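Local coordinates for protein ORF59 (Human herpesvirus 8, PDB 3HSL) that serves as the accessory subunit of the viral DNA polymerase in lytic replication and raises its processivity, probably as a sliding clamp, at residues A[196-201]-A[250-255]. Residues are numbered along the deposited sequence; the frame is centred on the assembly and turned at random.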
# COMPACT_ATOMS: atom_id res chain seq x y z
N VAL A 196 27.56 17.26 -6.05
CA VAL A 196 28.59 16.58 -6.83
C VAL A 196 28.80 17.46 -8.05
O VAL A 196 27.83 17.89 -8.67
CB VAL A 196 28.11 15.26 -7.41
CG1 VAL A 196 29.31 14.43 -7.82
CG2 VAL A 196 27.32 14.49 -6.40
N THR A 197 30.05 17.73 -8.41
CA THR A 197 30.25 18.52 -9.59
C THR A 197 30.58 17.47 -10.66
O THR A 197 31.38 16.58 -10.42
CB THR A 197 31.34 19.59 -9.44
OG1 THR A 197 32.62 18.98 -9.56
CG2 THR A 197 31.22 20.32 -8.11
N VAL A 198 29.96 17.58 -11.83
CA VAL A 198 30.14 16.68 -12.96
C VAL A 198 30.68 17.58 -14.06
O VAL A 198 30.06 18.58 -14.38
CB VAL A 198 28.78 16.15 -13.44
CG1 VAL A 198 28.94 15.02 -14.45
CG2 VAL A 198 27.95 15.62 -12.25
N SER A 199 31.81 17.26 -14.65
CA SER A 199 32.32 18.13 -15.70
C SER A 199 32.72 17.34 -16.92
O SER A 199 32.92 16.12 -16.84
CB SER A 199 33.47 19.00 -15.22
OG SER A 199 34.56 18.21 -14.83
N VAL A 200 32.85 18.02 -18.05
CA VAL A 200 33.20 17.36 -19.28
C VAL A 200 34.23 18.22 -19.95
O VAL A 200 34.05 19.44 -20.09
CB VAL A 200 31.98 17.21 -20.22
CG1 VAL A 200 32.34 16.43 -21.46
CG2 VAL A 200 30.85 16.48 -19.53
N SER A 201 35.32 17.58 -20.35
CA SER A 201 36.42 18.21 -21.02
C SER A 201 36.36 17.91 -22.50
O SER A 201 36.26 16.74 -22.88
CB SER A 201 37.71 17.63 -20.49
OG SER A 201 38.77 18.01 -21.33
N SER A 250 28.73 20.98 -14.06
CA SER A 250 27.46 21.02 -13.37
C SER A 250 27.70 20.59 -11.96
O SER A 250 28.56 19.76 -11.71
CB SER A 250 26.46 20.06 -13.99
OG SER A 250 26.15 20.45 -15.32
N ARG A 251 26.94 21.15 -11.03
CA ARG A 251 27.03 20.76 -9.64
C ARG A 251 25.61 20.46 -9.15
O ARG A 251 24.84 21.35 -8.77
CB ARG A 251 27.85 21.71 -8.75
CG ARG A 251 27.54 23.16 -8.79
CD ARG A 251 28.39 23.88 -7.73
NE ARG A 251 29.82 23.61 -7.88
CZ ARG A 251 30.66 24.35 -8.59
NH1 ARG A 251 30.24 25.43 -9.24
NH2 ARG A 251 31.95 24.01 -8.66
N VAL A 252 25.30 19.18 -9.18
CA VAL A 252 23.99 18.69 -8.82
C VAL A 252 23.96 17.95 -7.50
O VAL A 252 25.02 17.67 -6.89
CB VAL A 252 23.52 17.72 -9.91
CG1 VAL A 252 23.60 18.40 -11.28
CG2 VAL A 252 24.39 16.49 -9.92
N SER A 253 22.75 17.63 -7.05
CA SER A 253 22.55 16.90 -5.81
C SER A 253 22.92 15.43 -5.96
O SER A 253 22.45 14.77 -6.89
CB SER A 253 21.11 16.96 -5.37
OG SER A 253 20.91 16.04 -4.32
N LEU A 254 23.74 14.94 -5.03
CA LEU A 254 24.17 13.55 -5.02
C LEU A 254 23.01 12.58 -4.90
O LEU A 254 22.98 11.60 -5.64
CB LEU A 254 25.17 13.28 -3.90
CG LEU A 254 25.74 11.86 -3.81
CD1 LEU A 254 26.47 11.42 -5.09
CD2 LEU A 254 26.66 11.71 -2.61
N GLU A 255 22.06 12.84 -3.99
CA GLU A 255 20.88 11.97 -3.85
C GLU A 255 20.15 11.90 -5.17
O GLU A 255 19.79 10.81 -5.63
CB GLU A 255 19.87 12.47 -2.82
CG GLU A 255 20.29 12.50 -1.35
CD GLU A 255 19.13 12.96 -0.44
OE1 GLU A 255 17.94 12.91 -0.90
OE2 GLU A 255 19.42 13.35 0.72
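Val196 and Val198 pair with Val252 and Ser250 as two antiparallel hydrogen-bonded pairs. Four backbone bonds join them. Val196 N meets Val252 O at 2.7 Å, and Val252 N returns to Val196 O at 2.9 Å. Val198 N to Ser250 O and Ser250 N to Val198 O close the second pair. Thr197 and Arg251 form the non-hydrogen-bonded pair between them.

Their side chains lie side by side and point the same way, on the partly exposed face of the strands. The methyl CG2 of Thr197 does the touching, 3.6 Å from Arg251 NE. It comes obliquely to the guanidinium. Arg251 CG sits between its backbone N and carbonyl carbon (chi1 51°), and a bend at chi3 brings the guanidinium alongside this methyl. The Arg251 side chain also touches Glu304.

Val196, Val198, Ser250 and Val252 turn to the other, buried face. Val198 CG2 and Val252 CG2 meet loosely there, 4.3 Å apart. Trp276 of strand 270-276 packs on Val198 and Ser250. Val196 CG2, placed beside its own backbone N by chi1 -162°, reaches Leu254 CD1 at 3.4 Å. Leu254 opens helix 254-263, and Ser253 is its N-cap. Ser253 OG also bonds Asp193 and Thr59.

Strand 195-201 is thus bonded to strand 248-253 and to strand 206-211 in this DNA-clamp family protein. Across the contact, main-chain polar groups pair with one another, while side chains meet by van der Waals contact alone: apolar packing on the buried face, and a threonine methyl beside the arginine guanidinium on the other.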